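Local coordinates for lipolytic protein G-D-S-L family (Veillonella parvula DSM 2008, PDB 4RW0), which is probably an SGNH-clan esterase or lipase-like acyl hydrolase that cleaves ester bonds, although its natural substrate is not established, at residues Glu56-Thr61 with Arg68-Met73; Glu151-Gln154 with Ile158-Ala161. One frame throughout, in Å; residues are numbered along the deposited sequence.

In the fold
Read from the N terminus, the chain builds the parallel sheet at the core of an SGNH hydrolase. Strand 4-10 comes first and strand 36-40 becomes an outer strand; the chain then runs through helix 48-59 into strand 69-73. Contact 1 closes the short loop between that helix and strand, within the crossover that takes the chain past strand 4-10. Strands 104-108 and 141-143 complete the sheet before contact 2 closes a still shorter loop, holding the end of helix 145-154 against the segment that leads to helix 168-182. The two closures follow in series, neither nested nor crossed, on opposite sides of the chain's centre, their centres about 30 Å apart.

Contact 1: residues Glu56-Thr61 with Arg68-Met73; sequences ENWAVT and RHIFLM
W58, near the end of helix 48-59, turns its indole inward onto R68 and I70, an example of how a beta-alpha-beta crossover seats its helix against the strand that follows. Here, in the parallel sheet of an SGNH hydrolase fold, the crossover joins strand 36-40 to strand 69-73. With CG anti to the backbone N (chi1 161°), the benzo side of the indole reaches the strand.

The apolar part of the contact is small: W58 CH2 lies 3.7 Å from I70 CD1, the tip of the isoleucine's longer branch. R68 adds only the last methylene of its chain, with CD 3.7 Å from W58 CZ2.

The contact with the guanidinium differs from a flat stack. W58 CZ2 sits over one face of the group, 3.6 Å from R68 NE, while NE lies at the indole's edge, near the ring plane; the two planes are 88° apart. Outside partners fix this rotation: NE forms a salt bridge with E5, and NH1 and NH2 donate to the backbone carbonyls of K102 and V63. Were R68 replaced by an alanine, E5 would probably lose its charged mate, the carbonyls of V63 and K102 their donors, and a gap would open beside the indole edge.

Within 56-61, W58 O takes two donors from T61: T61 N at 2.9 Å and T61 OG1 at 2.7 Å, the hydroxyl tilted 16° from the carbonyl plane.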
ATOM      1  N   GLU A  56      -8.086  -9.283  10.092  1.00 19.56           N
ATOM      2  CA  GLU A  56      -8.812 -10.382  10.822  1.00 20.01           C
ATOM      3  C   GLU A  56     -10.220  -9.973  11.044  1.00 19.82           C
ATOM      4  O   GLU A  56     -11.139 -10.784  10.880  1.00 21.56           O
ATOM      5  CB  GLU A  56      -8.189 -10.665  12.197  1.00 20.52           C
ATOM      6  CG  GLU A  56      -6.755 -11.205  12.194  1.00 24.17           C
ATOM      7  CD  GLU A  56      -6.062 -11.177  13.597  1.00 31.58           C
ATOM      8  OE1 GLU A  56      -6.555 -10.439  14.494  1.00 30.99           O
ATOM      9  OE2 GLU A  56      -4.973 -11.827  13.775  1.00 29.57           O
ATOM     10  N   ASN A  57     -10.455  -8.709  11.422  1.00 20.22           N
ATOM     11  CA  ASN A  57     -11.864  -8.322  11.754  1.00 21.31           C
ATOM     12  C   ASN A  57     -12.725  -8.334  10.508  1.00 22.12           C
ATOM     13  O   ASN A  57     -13.898  -8.710  10.531  1.00 22.16           O
ATOM     14  CB  ASN A  57     -11.926  -6.928  12.415  1.00 23.72           C
ATOM     15  CG  ASN A  57     -11.183  -6.877  13.751  1.00 29.23           C
ATOM     16  OD1 ASN A  57     -11.002  -7.900  14.428  1.00 27.73           O
ATOM     17  ND2 ASN A  57     -10.684  -5.704  14.097  1.00 24.79           N
ATOM     18  N   TRP A  58     -12.131  -8.012   9.371  1.00 20.64           N
ATOM     19  CA  TRP A  58     -12.878  -8.158   8.119  1.00 18.54           C
ATOM     20  C   TRP A  58     -13.029  -9.627   7.730  1.00 18.81           C
ATOM     21  O   TRP A  58     -14.096 -10.083   7.296  1.00 18.37           O
ATOM     22  CB  TRP A  58     -12.167  -7.359   6.968  1.00 19.21           C
ATOM     23  CG  TRP A  58     -12.581  -7.802   5.589  1.00 16.85           C
ATOM     24  CD1 TRP A  58     -13.706  -7.456   4.975  1.00 18.37           C
ATOM     25  CD2 TRP A  58     -11.903  -8.708   4.733  1.00 15.74           C
ATOM     26  NE1 TRP A  58     -13.802  -8.094   3.771  1.00 20.70           N
ATOM     27  CE2 TRP A  58     -12.667  -8.838   3.585  1.00 16.61           C
ATOM     28  CE3 TRP A  58     -10.712  -9.404   4.820  1.00 18.51           C
ATOM     29  CZ2 TRP A  58     -12.339  -9.684   2.557  1.00 17.56           C
ATOM     30  CZ3 TRP A  58     -10.311 -10.214   3.721  1.00 17.85           C
ATOM     31  CH2 TRP A  58     -11.144 -10.397   2.649  1.00 17.76           C
ATOM     32  N   ALA A  59     -11.931 -10.376   7.785  1.00 18.78           N
ATOM     33  CA  ALA A  59     -11.941 -11.755   7.279  1.00 19.48           C
ATOM     34  C   ALA A  59     -13.004 -12.639   7.912  1.00 19.94           C
ATOM     35  O   ALA A  59     -13.637 -13.422   7.227  1.00 19.71           O
ATOM     36  CB  ALA A  59     -10.558 -12.383   7.486  1.00 22.26           C
ATOM     37  N   VAL A  60     -13.236 -12.459   9.191  0.67 21.99           N
ATOM     38  CA  VAL A  60     -14.275 -13.253   9.879  0.67 23.18           C
ATOM     39  C   VAL A  60     -15.656 -12.972   9.434  0.67 23.30           C
ATOM     40  O   VAL A  60     -16.508 -13.768   9.718  0.67 21.91           O
ATOM     41  CB  VAL A  60     -14.247 -13.105  11.417  0.67 25.43           C
ATOM     42  CG1 VAL A  60     -12.987 -13.744  11.908  0.67 28.67           C
ATOM     43  CG2 VAL A  60     -14.425 -11.648  11.904  0.67 22.49           C
ATOM     44  N   THR A  61     -15.883 -11.851   8.711  1.00 21.48           N
ATOM     45  CA  THR A  61     -17.170 -11.543   8.116  1.00 19.95           C
ATOM     46  C   THR A  61     -17.254 -11.714   6.643  1.00 23.22           C
ATOM     47  O   THR A  61     -18.304 -11.490   6.064  1.00 22.55           O
ATOM     48  CB  THR A  61     -17.544 -10.039   8.292  1.00 20.97           C
ATOM     49  OG1 THR A  61     -16.633  -9.167   7.549  1.00 21.41           O
ATOM     50  CG2 THR A  61     -17.388  -9.660   9.701  1.00 23.23           C
ATOM     51  N   ARG A  68     -11.999 -11.900  -5.786  1.00 27.13           N
ATOM     52  CA  ARG A  68     -11.533 -10.810  -4.908  1.00 26.33           C
ATOM     53  C   ARG A  68     -10.035 -10.659  -4.902  1.00 23.68           C
ATOM     54  O   ARG A  68      -9.311 -11.637  -4.827  1.00 23.16           O
ATOM     55  CB  ARG A  68     -12.043 -11.023  -3.470  1.00 25.04           C
ATOM     56  CG  ARG A  68     -11.536 -10.029  -2.422  1.00 23.56           C
ATOM     57  CD  ARG A  68     -11.892 -10.504  -1.037  1.00 19.22           C
ATOM     58  NE  ARG A  68     -13.297 -10.473  -0.808  1.00 20.68           N
ATOM     59  CZ  ARG A  68     -14.010 -11.495  -0.311  1.00 20.55           C
ATOM     60  NH1 ARG A  68     -13.423 -12.620   0.052  1.00 20.23           N
ATOM     61  NH2 ARG A  68     -15.289 -11.331  -0.065  1.00 22.55           N
ATOM     62  N   HIS A  69      -9.575  -9.402  -4.938  1.00 20.56           N
ATOM     63  CA  HIS A  69      -8.217  -9.055  -4.625  1.00 21.93           C
ATOM     64  C   HIS A  69      -8.151  -8.224  -3.349  1.00 20.28           C
ATOM     65  O   HIS A  69      -9.087  -7.489  -2.995  1.00 22.44           O
ATOM     66  CB  HIS A  69      -7.551  -8.307  -5.849  1.00 23.80           C
ATOM     67  CG  HIS A  69      -7.289  -9.227  -7.014  1.00 23.18           C
ATOM     68  ND1 HIS A  69      -8.294  -9.679  -7.850  1.00 27.18           N
ATOM     69  CD2 HIS A  69      -6.137  -9.743  -7.508  1.00 26.68           C
ATOM     70  CE1 HIS A  69      -7.781 -10.456  -8.787  1.00 26.50           C
ATOM     71  NE2 HIS A  69      -6.478 -10.536  -8.582  1.00 28.84           N
ATOM     72  N   ILE A  70      -7.063  -8.371  -2.655  1.00 19.28           N
ATOM     73  CA  ILE A  70      -6.800  -7.709  -1.393  1.00 19.50           C
ATOM     74  C   ILE A  70      -5.475  -6.988  -1.523  1.00 20.18           C
ATOM     75  O   ILE A  70      -4.411  -7.600  -1.653  1.00 21.46           O
ATOM     76  CB  ILE A  70      -6.779  -8.672  -0.221  1.00 21.23           C
ATOM     77  CG1 ILE A  70      -8.071  -9.421  -0.162  1.00 22.15           C
ATOM     78  CG2 ILE A  70      -6.487  -7.968   1.101  1.00 21.45           C
ATOM     79  CD1 ILE A  70      -8.044 -10.626   0.686  1.00 24.46           C
ATOM     80  N   PHE A  71      -5.533  -5.657  -1.464  1.00 17.72           N
ATOM     81  CA  PHE A  71      -4.325  -4.860  -1.485  1.00 17.98           C
ATOM     82  C   PHE A  71      -3.826  -4.584  -0.056  1.00 16.55           C
ATOM     83  O   PHE A  71      -4.631  -4.275   0.777  1.00 20.61           O
ATOM     84  CB  PHE A  71      -4.631  -3.516  -2.200  1.00 18.76           C
ATOM     85  CG  PHE A  71      -3.506  -2.488  -2.030  1.00 20.54           C
ATOM     86  CD1 PHE A  71      -2.428  -2.481  -2.920  1.00 19.57           C
ATOM     87  CD2 PHE A  71      -3.442  -1.663  -0.936  1.00 20.44           C
ATOM     88  CE1 PHE A  71      -1.402  -1.605  -2.773  1.00 18.42           C
ATOM     89  CE2 PHE A  71      -2.366  -0.771  -0.783  1.00 19.78           C
ATOM     90  CZ  PHE A  71      -1.333  -0.780  -1.706  1.00 19.72           C
ATOM     91  N   LEU A  72      -2.540  -4.708   0.230  1.00 17.53           N
ATOM     92  CA  LEU A  72      -1.962  -4.448   1.522  1.00 21.42           C
ATOM     93  C   LEU A  72      -0.711  -3.565   1.345  1.00 21.15           C
ATOM     94  O   LEU A  72       0.152  -3.805   0.499  1.00 22.08           O
ATOM     95  CB  LEU A  72      -1.394  -5.732   2.158  1.00 25.33           C
ATOM     96  CG  LEU A  72      -2.303  -6.892   2.186  1.00 31.54           C
ATOM     97  CD1 LEU A  72      -1.567  -8.093   2.736  1.00 30.18           C
ATOM     98  CD2 LEU A  72      -3.454  -6.476   3.080  1.00 33.29           C
HETATM   99  N   MSE A  73      -0.561  -2.634   2.237  1.00 20.30           N
HETATM  100  CA  MSE A  73       0.670  -1.843   2.302  1.00 19.57           C
HETATM  101  C   MSE A  73       0.795  -1.189   3.646  1.00 20.68           C
HETATM  102  O   MSE A  73      -0.147  -0.467   4.095  1.00 20.49           O
HETATM  103  CB  MSE A  73       0.643  -0.772   1.162  1.00 20.86           C
HETATM  104  CG  MSE A  73       1.859   0.083   1.302  1.00 21.80           C
HETATM  105 SE   MSE A  73       1.971   1.413  -0.221  1.00 24.75          SE
HETATM  106  CE  MSE A  73       0.360   2.558   0.079  1.00 22.19           C
TER

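Contact 2: residues Glu151-Gln154 with Ile158-Ala161; sequences EADQ and IVFA
V159 sets its two methyl groups against neighbouring residues in the last turn of helix 145-154, and this is the close-packed part of the contact. CG1 reaches A152 CB at 4.0 Å, while CG2 approaches D153 CB at 3.8 Å. The side-chain rotation explains the division of labour: CG1 is anti to the carbonyl carbon (chi1 -67°), which leaves CG2 between the backbone N and the carbonyl carbon, so the fork straddles A152 and D153. L173 of helix 168-182 touches both A152 and V159, packing the valine between two helices.

The segment 158-161 lies in the loop that joins helix 145-154 to helix 168-182, near the C-terminal end of the SGNH hydrolase fold. In this clan that loop usually carries the block V catalytic histidine, and 158-161 probably forms its approach. I158 O, which accepts from the side chains of N167 and R169, ties the loop to the beginning of the final helix.

On the partly exposed side the fit is looser and a water mediates, and Q112 of a nearby loop touches both D153 and F160. D153 has CG anti to its own N, which leaves CB against the valine and brings OD1, alone of the two carboxylate oxygens, round to the water. The water donates to D153 OD1 at 2.7 Å and accepts from V159 N at 2.9 Å, linking helix and loop backbone. Beside the water, the F160 ring crosses the aspartate side chain at about a right angle: D153 OD1 lies at the ring's edge, 4.2 Å from F160 CD2, with carboxylate and ring planes 67° apart.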
ATOM      1  N   GLU A 151      11.512   9.001  -8.036  1.00 24.07           N
ATOM      2  CA  GLU A 151      11.928   9.577  -9.356  1.00 28.70           C
ATOM      3  C   GLU A 151      11.317  10.927  -9.632  1.00 30.16           C
ATOM      4  O   GLU A 151      11.989  11.867 -10.089  1.00 27.25           O
ATOM      5  CB  GLU A 151      11.617   8.602 -10.474  1.00 31.00           C
ATOM      6  CG  GLU A 151      12.533   7.392 -10.382  1.00 34.10           C
ATOM      7  CD  GLU A 151      12.324   6.347 -11.461  1.00 38.70           C
ATOM      8  OE1 GLU A 151      11.354   6.419 -12.251  1.00 46.10           O
ATOM      9  OE2 GLU A 151      13.149   5.405 -11.500  1.00 40.31           O
ATOM     10  N   ALA A 152      10.054  11.079  -9.273  1.00 24.47           N
ATOM     11  CA  ALA A 152       9.386  12.326  -9.511  1.00 22.45           C
ATOM     12  C   ALA A 152       9.962  13.389  -8.640  1.00 24.48           C
ATOM     13  O   ALA A 152      10.229  14.564  -9.075  1.00 26.67           O
ATOM     14  CB  ALA A 152       7.885  12.168  -9.216  1.00 25.05           C
ATOM     15  N   ASP A 153      10.136  13.073  -7.358  1.00 23.88           N
ATOM     16  CA  ASP A 153      10.684  14.085  -6.438  1.00 26.77           C
ATOM     17  C   ASP A 153      12.160  14.460  -6.820  1.00 28.14           C
ATOM     18  O   ASP A 153      12.580  15.636  -6.722  1.00 27.09           O
ATOM     19  CB  ASP A 153      10.626  13.581  -5.010  1.00 30.11           C
ATOM     20  CG  ASP A 153      11.290  14.473  -4.058  1.00 31.08           C
ATOM     21  OD1 ASP A 153      10.636  15.466  -3.572  1.00 32.77           O
ATOM     22  OD2 ASP A 153      12.453  14.084  -3.726  1.00 34.63           O
ATOM     23  N   GLN A 154      12.891  13.474  -7.269  1.00 30.00           N
ATOM     24  CA  GLN A 154      14.301  13.653  -7.574  1.00 32.17           C
ATOM     25  C   GLN A 154      14.482  14.633  -8.708  1.00 36.99           C
ATOM     26  O   GLN A 154      15.404  15.372  -8.690  1.00 35.34           O
ATOM     27  CB  GLN A 154      14.883  12.337  -7.956  1.00 36.37           C
ATOM     28  CG  GLN A 154      16.289  12.403  -8.510  1.00 45.68           C
ATOM     29  CD  GLN A 154      16.866  10.999  -8.665  1.00 46.57           C
ATOM     30  OE1 GLN A 154      16.442  10.188  -9.531  1.00 50.40           O
ATOM     31  NE2 GLN A 154      17.779  10.677  -7.776  1.00 46.36           N
ATOM     32  N   ILE A 158       6.908  18.376  -7.325  0.50 26.39           N
ATOM     33  CA  ILE A 158       6.485  18.613  -5.962  0.50 23.27           C
ATOM     34  C   ILE A 158       5.456  17.528  -5.589  0.50 21.87           C
ATOM     35  O   ILE A 158       4.265  17.619  -5.984  0.50 20.18           O
ATOM     36  CB  ILE A 158       5.840  19.991  -5.942  0.50 24.21           C
ATOM     37  CG1 ILE A 158       6.835  21.056  -6.460  0.50 27.38           C
ATOM     38  CG2 ILE A 158       5.370  20.384  -4.551  0.50 23.99           C
ATOM     39  CD1 ILE A 158       8.143  21.096  -5.698  0.50 24.94           C
ATOM     40  N   VAL A 159       5.894  16.469  -4.919  1.00 21.59           N
ATOM     41  CA  VAL A 159       4.973  15.337  -4.634  1.00 21.32           C
ATOM     42  C   VAL A 159       4.697  15.029  -3.130  1.00 22.50           C
ATOM     43  O   VAL A 159       3.752  14.324  -2.837  1.00 18.41           O
ATOM     44  CB  VAL A 159       5.414  14.062  -5.329  1.00 24.40           C
ATOM     45  CG1 VAL A 159       5.297  14.197  -6.860  1.00 26.94           C
ATOM     46  CG2 VAL A 159       6.804  13.680  -4.953  1.00 24.65           C
ATOM     47  N   PHE A 160       5.527  15.515  -2.215  1.00 21.42           N
ATOM     48  CA  PHE A 160       5.392  15.298  -0.761  1.00 23.74           C
ATOM     49  C   PHE A 160       4.939  16.543  -0.032  1.00 22.20           C
ATOM     50  O   PHE A 160       5.423  17.653  -0.284  1.00 22.47           O
ATOM     51  CB  PHE A 160       6.679  14.721  -0.139  1.00 23.54           C
ATOM     52  CG  PHE A 160       6.983  13.313  -0.583  1.00 21.58           C
ATOM     53  CD1 PHE A 160       6.256  12.242  -0.080  1.00 25.80           C
ATOM     54  CD2 PHE A 160       8.010  13.045  -1.438  1.00 22.44           C
ATOM     55  CE1 PHE A 160       6.509  10.909  -0.479  1.00 25.97           C
ATOM     56  CE2 PHE A 160       8.283  11.740  -1.834  1.00 23.18           C
ATOM     57  CZ  PHE A 160       7.535  10.680  -1.379  1.00 26.40           C
ATOM     58  N   ALA A 161       3.932  16.384   0.843  1.00 19.53           N
ATOM     59  CA  ALA A 161       3.477  17.476   1.723  1.00 19.69           C
ATOM     60  C   ALA A 161       4.206  17.626   3.079  1.00 22.02           C
ATOM     61  O   ALA A 161       3.981  18.577   3.821  1.00 21.43           O
ATOM     62  CB  ALA A 161       1.994  17.371   1.993  1.00 20.52           C
TER
HETATM   63  O   HOH W   1       8.202  16.550  -3.240  1.00 27.20           O